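PDB 3VYL: L-ribulose 3-epimerase from Mesorhizobium loti, which catalyses the epimerisation of ketoses at C3, probably interconverting L-ribulose with L-xylulose, and binds manganese in a TIM-barrel active site. Local coordinates for residues S245-E250 / N261-N266; D72-D77 / R120-R125; A194-A199 / T230-A235. All blocks are in the same frame, centred on the assembly; numbering follows the deposited sequence.

Contact 1. Residues S245-E250 / N261-N266; sequences SEIVDE and NLWTDN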
# COMPACT_ATOMS: atom_id res chain seq x y z
N SER A 245 -1.47 9.98 27.92
CA SER A 245 -0.91 10.91 28.91
C SER A 245 -1.72 10.90 30.21
O SER A 245 -1.17 10.93 31.31
CB SER A 245 -0.91 12.33 28.33
OG SER A 245 0.05 13.17 28.95
N GLU A 246 -3.02 10.80 30.06
CA GLU A 246 -3.96 10.76 31.14
C GLU A 246 -3.80 9.56 32.03
O GLU A 246 -4.07 9.63 33.19
CB GLU A 246 -5.36 10.79 30.58
CG GLU A 246 -5.69 12.08 29.86
CD GLU A 246 -5.45 13.30 30.69
OE1 GLU A 246 -5.85 14.40 30.29
OE2 GLU A 246 -4.82 13.17 31.74
N ILE A 247 -3.45 8.43 31.47
CA ILE A 247 -3.32 7.22 32.25
C ILE A 247 -1.92 6.80 32.71
O ILE A 247 -1.75 6.35 33.82
CB ILE A 247 -3.98 6.08 31.51
CG1 ILE A 247 -5.44 6.39 31.34
CG2 ILE A 247 -3.82 4.80 32.27
CD1 ILE A 247 -6.08 5.63 30.22
N VAL A 248 -0.92 6.94 31.87
CA VAL A 248 0.40 6.51 32.28
C VAL A 248 1.08 7.46 33.24
O VAL A 248 0.66 8.57 33.42
CB VAL A 248 1.31 6.11 31.11
CG1 VAL A 248 0.66 5.01 30.31
CG2 VAL A 248 1.65 7.28 30.23
N ASP A 249 2.09 6.97 33.92
CA ASP A 249 2.83 7.76 34.86
C ASP A 249 3.89 8.60 34.19
O ASP A 249 4.47 8.21 33.22
CB ASP A 249 3.51 6.86 35.83
CG ASP A 249 4.74 6.36 35.30
OD1 ASP A 249 4.81 5.16 35.02
OD2 ASP A 249 5.63 7.19 35.10
N GLU A 250 4.15 9.74 34.77
CA GLU A 250 4.97 10.76 34.12
C GLU A 250 6.32 10.30 33.58
O GLU A 250 6.84 10.92 32.66
CB GLU A 250 5.17 11.96 35.05
CG GLU A 250 4.08 13.01 34.92
CD GLU A 250 4.16 14.07 36.00
OE1 GLU A 250 4.06 13.70 37.20
OE2 GLU A 250 4.31 15.27 35.66
N ASN A 261 -3.10 13.05 23.33
CA ASN A 261 -3.79 11.80 23.43
C ASN A 261 -4.77 11.60 22.29
O ASN A 261 -5.59 12.49 21.97
CB ASN A 261 -4.42 11.65 24.81
CG ASN A 261 -3.38 11.55 25.91
OD1 ASN A 261 -2.32 10.94 25.72
ND2 ASN A 261 -3.68 12.13 27.07
N LEU A 262 -4.67 10.43 21.68
CA LEU A 262 -5.36 10.13 20.44
C LEU A 262 -6.70 9.45 20.67
O LEU A 262 -7.49 9.29 19.74
CB LEU A 262 -4.45 9.28 19.55
CG LEU A 262 -3.41 10.08 18.77
CD1 LEU A 262 -2.39 10.74 19.68
CD2 LEU A 262 -2.72 9.17 17.77
N TRP A 263 -6.94 9.04 21.91
CA TRP A 263 -8.21 8.47 22.32
C TRP A 263 -8.54 8.91 23.71
O TRP A 263 -7.68 9.41 24.45
CB TRP A 263 -8.16 6.94 22.23
CG TRP A 263 -6.97 6.32 22.93
CD1 TRP A 263 -5.74 5.99 22.37
CD2 TRP A 263 -6.85 5.94 24.35
NE1 TRP A 263 -4.90 5.45 23.31
CE2 TRP A 263 -5.49 5.39 24.51
CE3 TRP A 263 -7.70 5.98 25.45
CZ2 TRP A 263 -5.03 4.92 25.73
CZ3 TRP A 263 -7.21 5.50 26.69
CH2 TRP A 263 -5.91 4.99 26.82
N THR A 264 -9.80 8.71 24.09
CA THR A 264 -10.32 9.05 25.42
C THR A 264 -11.03 7.85 25.99
O THR A 264 -11.07 7.66 27.20
CB THR A 264 -11.33 10.20 25.34
OG1 THR A 264 -12.21 9.97 24.22
CG2 THR A 264 -10.63 11.54 25.16
N ASP A 265 -11.59 7.03 25.11
CA ASP A 265 -12.40 5.89 25.50
C ASP A 265 -11.63 4.60 25.24
O ASP A 265 -11.63 4.08 24.12
CB ASP A 265 -13.71 5.91 24.70
CG ASP A 265 -14.62 4.74 25.02
OD1 ASP A 265 -15.67 4.64 24.34
OD2 ASP A 265 -14.32 3.92 25.92
N ASN A 266 -10.99 4.08 26.28
CA ASN A 266 -10.15 2.89 26.10
C ASN A 266 -10.85 1.54 26.01
O ASN A 266 -10.21 0.55 25.69
CB ASN A 266 -9.02 2.82 27.14
CG ASN A 266 -9.51 2.95 28.56
OD1 ASN A 266 -8.77 2.66 29.49
ND2 ASN A 266 -10.73 3.40 28.74
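Ser245 lies against the side chain of Asn261, with 6.3 Å between the two CA atoms. Both belong to the connection that follows the last strand of the TIM barrel, 238-240. This connection runs through the short helix 250-255 and then leads into the C-terminal helix 266-292. Asn261 CG is 3.5 Å from Ser245 CB, so the amide sits beside the start of 245-250. Glu246 comes next and points toward Asn261. Its CG methylene lies against the Asn261 amide, whose plane is turned about 50° from that of the carboxylate. Ile247 carries the apolar half of the contact. Its CG1 is anti to the carbonyl carbon (chi1 -61°), and this branch leads to Trp263. Asp249 is the N-cap of helix 250-255; its side chain accepts from the backbone N of Asn251. Asp265 does the same for helix 266-292, through that of Met267. Trp263 is buried, and its NE1 is hydrogen-bonded to Ser242 OG. Its side chain is about 9 Å from that of Glu241, a manganese ligand. Ile247 CD1 meets the indole at its edge, near the ring plane, 3.5 Å from Trp263 CH2 and 3.7 Å from Trp263 CZ3.

Contact 2. Residues D72-D77 / R120-R125; sequences DISSAD and RDQWNR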
# COMPACT_ATOMS: atom_id res chain seq x y z
N ASP A 72 21.52 0.60 33.66
CA ASP A 72 21.85 0.11 32.35
C ASP A 72 22.98 -0.91 32.32
O ASP A 72 24.12 -0.60 32.54
CB ASP A 72 22.22 1.28 31.48
CG ASP A 72 22.53 0.87 30.10
OD1 ASP A 72 22.69 -0.31 29.89
OD2 ASP A 72 22.61 1.71 29.23
N ILE A 73 22.64 -2.11 31.92
CA ILE A 73 23.53 -3.26 31.90
C ILE A 73 24.61 -3.19 30.86
O ILE A 73 25.44 -4.04 30.81
CB ILE A 73 22.77 -4.58 31.72
CG1 ILE A 73 22.04 -4.62 30.41
CG2 ILE A 73 21.75 -4.76 32.79
CD1 ILE A 73 21.30 -5.91 30.25
N SER A 74 24.51 -2.23 29.97
CA SER A 74 25.56 -1.97 29.02
C SER A 74 26.56 -0.95 29.49
O SER A 74 27.53 -0.74 28.85
CB SER A 74 24.95 -1.48 27.73
OG SER A 74 23.98 -0.52 28.00
N SER A 75 26.31 -0.36 30.63
CA SER A 75 27.18 0.67 31.11
C SER A 75 28.55 0.19 31.52
O SER A 75 28.72 -0.90 32.00
CB SER A 75 26.53 1.35 32.28
OG SER A 75 27.44 2.25 32.82
N ALA A 76 29.54 1.02 31.30
CA ALA A 76 30.89 0.79 31.76
C ALA A 76 30.93 0.80 33.27
O ALA A 76 31.70 0.09 33.86
CB ALA A 76 31.82 1.81 31.20
N ASP A 77 30.14 1.65 33.90
CA ASP A 77 30.21 1.74 35.32
C ASP A 77 29.56 0.53 35.90
O ASP A 77 28.39 0.32 35.77
CB ASP A 77 29.51 3.02 35.77
CG ASP A 77 28.98 2.92 37.16
OD1 ASP A 77 28.73 1.81 37.62
OD2 ASP A 77 28.79 3.94 37.81
N ARG A 120 31.22 -0.88 20.66
CA ARG A 120 31.29 -2.34 20.64
C ARG A 120 31.38 -2.93 22.05
O ARG A 120 30.80 -3.98 22.34
CB ARG A 120 32.44 -2.84 19.77
CG ARG A 120 32.57 -4.36 19.74
CD ARG A 120 33.21 -4.83 18.45
NE ARG A 120 32.23 -5.07 17.39
CZ ARG A 120 32.47 -4.88 16.10
NH1 ARG A 120 31.52 -5.12 15.20
NH2 ARG A 120 33.65 -4.42 15.71
N ASP A 121 32.12 -2.25 22.93
CA ASP A 121 32.23 -2.68 24.31
C ASP A 121 30.88 -2.66 25.00
O ASP A 121 30.58 -3.56 25.80
CB ASP A 121 33.24 -1.83 25.08
CG ASP A 121 34.65 -1.94 24.52
OD1 ASP A 121 34.94 -2.94 23.81
OD2 ASP A 121 35.45 -1.02 24.80
N GLN A 122 30.07 -1.65 24.69
CA GLN A 122 28.69 -1.58 25.19
C GLN A 122 27.93 -2.82 24.73
O GLN A 122 27.29 -3.51 25.54
CB GLN A 122 28.00 -0.31 24.69
CG GLN A 122 26.58 -0.10 25.19
CD GLN A 122 25.79 0.84 24.30
OE1 GLN A 122 26.32 1.38 23.32
NE2 GLN A 122 24.51 1.03 24.61
N TRP A 123 28.04 -3.11 23.43
CA TRP A 123 27.46 -4.31 22.82
C TRP A 123 27.86 -5.57 23.55
O TRP A 123 26.99 -6.30 24.05
CB TRP A 123 27.88 -4.39 21.35
CG TRP A 123 27.21 -5.47 20.55
CD1 TRP A 123 27.51 -6.83 20.53
CD2 TRP A 123 26.10 -5.32 19.60
NE1 TRP A 123 26.69 -7.51 19.67
CE2 TRP A 123 25.81 -6.66 19.08
CE3 TRP A 123 25.33 -4.25 19.15
CZ2 TRP A 123 24.81 -6.89 18.15
CZ3 TRP A 123 24.32 -4.49 18.21
CH2 TRP A 123 24.07 -5.78 17.73
N ASN A 124 29.17 -5.82 23.64
CA ASN A 124 29.70 -7.03 24.28
C ASN A 124 29.29 -7.19 25.76
O ASN A 124 28.91 -8.29 26.19
CB ASN A 124 31.22 -7.15 24.09
CG ASN A 124 31.66 -7.16 22.62
OD1 ASN A 124 30.96 -7.69 21.74
ND2 ASN A 124 32.82 -6.58 22.36
N ARG A 125 29.33 -6.09 26.52
CA ARG A 125 28.92 -6.10 27.93
C ARG A 125 27.49 -6.59 28.09
O ARG A 125 27.22 -7.52 28.87
CB ARG A 125 29.04 -4.70 28.56
CG ARG A 125 30.45 -4.24 28.87
CD ARG A 125 30.46 -3.02 29.79
NE ARG A 125 30.13 -1.77 29.10
CZ ARG A 125 31.01 -0.99 28.46
NH1 ARG A 125 32.28 -1.33 28.40
NH2 ARG A 125 30.60 0.12 27.87
O HOH W 1 27.86 1.85 27.89
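Ser74 O is gripped by Arg125 and by a water. Arg125 NE gives it the main hydrogen bond, 2.8 Å long and nearly straight at 169°. The oxygen lies in the guanidinium plane, but NE stands above the carbonyl plane of Ser74, 49° out of it. Arg125 NH2 adds a weak second bond to Ser74 O at 3.3 Å. The water donates to Ser74 O and accepts from Arg125 NH2, which closes a small ring of bonds at the edge of the guanidinium. The arginine reaches this place because its chain bends at chi3 (-77°). One face of the guanidinium lies against its own helix, over Asp121 O. The opposite face is covered by Ala76 CA, so the flat group is held between helix and loop. Beside it, Ser74 CB packs on Gln122 CG at 3.3 Å. The polar end of Gln122 turns to another partner, with NE2 donating to Asn155 OD1. The contact joins the loop after barrel strand 60-66 to the first turns of helix 120-139. The loop is shaped by a type I turn from Asp72 to Ser75 and by an ST turn, in which Asp77 N donates to Ser75 OG. Asp77 then caps helix 78-98 through Val80 N. The buried Ile73 packs on Leu88, Ser126 and Leu130. With an alanine in place of Arg125, Ser74 O would probably lose both protein donors across this contact, and Ala76 would lose the flat group it rests on. The bond runs from a cationic side chain to a neutral backbone carbonyl, which is probably polarised by it. It therefore probably helps to hold the loop against the helix through a backbone oxygen.

Contact 3. Residues A194-A199 / T230-A235; sequences AIRHAA and TAIGYA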
# COMPACT_ATOMS: atom_id res chain seq x y z
N ALA A 194 11.53 -7.69 7.47
CA ALA A 194 12.22 -7.84 8.74
C ALA A 194 11.63 -8.98 9.58
O ALA A 194 12.38 -9.76 10.19
CB ALA A 194 12.20 -6.53 9.50
N ILE A 195 10.31 -9.09 9.60
CA ILE A 195 9.67 -10.25 10.22
C ILE A 195 10.17 -11.56 9.58
O ILE A 195 10.58 -12.48 10.30
CB ILE A 195 8.12 -10.17 10.16
CG1 ILE A 195 7.61 -9.09 11.13
CG2 ILE A 195 7.50 -11.52 10.51
CD1 ILE A 195 6.23 -8.55 10.82
N ARG A 196 10.16 -11.63 8.25
CA ARG A 196 10.60 -12.84 7.52
C ARG A 196 12.05 -13.18 7.84
O ARG A 196 12.41 -14.36 7.98
CB ARG A 196 10.45 -12.66 6.02
CG ARG A 196 9.02 -12.76 5.53
CD ARG A 196 8.96 -12.46 4.05
NE ARG A 196 7.59 -12.59 3.55
CZ ARG A 196 7.07 -13.71 3.07
NH1 ARG A 196 7.79 -14.81 3.04
NH2 ARG A 196 5.81 -13.73 2.65
N HIS A 197 12.87 -12.15 7.97
CA HIS A 197 14.27 -12.31 8.26
C HIS A 197 14.51 -12.86 9.64
O HIS A 197 15.54 -13.48 9.89
CB HIS A 197 14.97 -10.98 8.09
CG HIS A 197 16.47 -11.05 8.18
ND1 HIS A 197 17.21 -11.74 7.30
CD2 HIS A 197 17.36 -10.47 9.08
CE1 HIS A 197 18.52 -11.63 7.62
NE2 HIS A 197 18.60 -10.85 8.72
N ALA A 198 13.55 -12.65 10.55
CA ALA A 198 13.69 -13.01 11.97
C ALA A 198 13.01 -14.34 12.36
O ALA A 198 12.94 -14.67 13.54
CB ALA A 198 13.15 -11.88 12.83
N ALA A 199 12.53 -15.08 11.36
CA ALA A 199 11.82 -16.35 11.56
C ALA A 199 12.49 -17.27 12.57
O ALA A 199 13.71 -17.49 12.52
CB ALA A 199 11.64 -17.06 10.24
N THR A 230 2.16 -14.79 9.27
CA THR A 230 1.53 -15.99 8.74
C THR A 230 2.47 -16.75 7.80
O THR A 230 2.49 -17.98 7.81
CB THR A 230 0.22 -15.64 8.01
OG1 THR A 230 -0.66 -14.95 8.91
CG2 THR A 230 -0.46 -16.90 7.44
N ALA A 231 3.25 -16.03 7.00
CA ALA A 231 4.21 -16.70 6.13
C ALA A 231 5.21 -17.50 6.94
O ALA A 231 5.61 -18.58 6.53
CB ALA A 231 4.92 -15.71 5.23
N ILE A 232 5.61 -16.96 8.09
CA ILE A 232 6.62 -17.62 8.93
C ILE A 232 5.98 -18.58 9.94
O ILE A 232 6.69 -19.21 10.71
CB ILE A 232 7.55 -16.61 9.68
CG1 ILE A 232 6.76 -15.71 10.64
CG2 ILE A 232 8.35 -15.76 8.70
CD1 ILE A 232 7.58 -15.18 11.79
N GLY A 233 4.65 -18.68 9.92
CA GLY A 233 3.90 -19.55 10.85
C GLY A 233 4.14 -19.21 12.31
O GLY A 233 4.48 -20.08 13.12
N TYR A 234 3.99 -17.93 12.65
CA TYR A 234 4.22 -17.45 14.00
C TYR A 234 3.09 -17.91 14.91
O TYR A 234 1.92 -17.63 14.66
CB TYR A 234 4.37 -15.93 14.01
CG TYR A 234 4.59 -15.33 15.39
CD1 TYR A 234 5.85 -15.33 15.98
CD2 TYR A 234 3.53 -14.76 16.10
CE1 TYR A 234 6.05 -14.78 17.23
CE2 TYR A 234 3.72 -14.21 17.35
CZ TYR A 234 4.98 -14.22 17.90
OH TYR A 234 5.17 -13.67 19.15
N ALA A 235 3.45 -18.65 15.95
CA ALA A 235 2.44 -19.32 16.77
C ALA A 235 2.49 -18.92 18.23
O ALA A 235 2.09 -19.68 19.10
CB ALA A 235 2.58 -20.83 16.63
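In the outer helical layer of the TIM barrel, the C-terminal ends of helices 191-197 and 222-231 meet through Ile195, Arg196 and Ala199 on one side and Ala231 and Ile232 on the other. Ile232 is the centre of the contact, and its two branches serve different partners. Its CG1 takes the position between the backbone N and the carbonyl carbon (chi1 62°). CD1, at the end of that branch, meets Ile195 CG2 at 3.9 Å, and the two side chains cross at about a right angle. The other branch ends at CG2. Ile232 CG2 lies 3.9 Å from Ala199 CB and equally far from Arg196 CA, so it rests against the backbone where the first helix ends. Ile195 also packs on Ile225, Ala228 and Leu229, along one side of helix 222-231. Ile232 also touches Ile202 of strand 202-207. This strand runs between the two helices in sequence; with helix 222-231 and strand 238-240 it forms a beta-alpha-beta unit of the barrel. Helix 222-231 ends in a Schellman motif, with Gly233 at positive phi, and the chain then turns back toward strand 238-240. On the outer side, Arg196 is extended from CG to NE and reaches over Ala231. Ala231 CB sits over one face of the guanidinium, 3.4 Å from Arg196 NH2 and 3.6 Å from Arg196 CZ. The aliphatic part of the arginine begins near the isoleucine, while its charged end lies at a subunit boundary. There Arg196 packs on Leu193 of the third subunit, and its NH1 comes close to NH1 of Arg196 of that subunit, a pair of like charges.

In the fold
Following the chain from the N terminus, contact 2 comes first. It closes a loop of 42 residues that holds helix 78-98 and strand 102-104, and ties the connection after strand 60-66 to helix 120-139. Contact 3 closes a shorter loop around strand 202-207 and joins two neighbouring helical regions of the barrel's outer layer. Contact 1 is last and most local. It brings together the two ends of a connection holding helix 250-255. The three follow in series, and none nests in or crosses another. Contacts 1 and 3 lie on opposite sides of the chain's centre, with centres 32 Å apart. Contacts 2 and 3 both touch the third subunit.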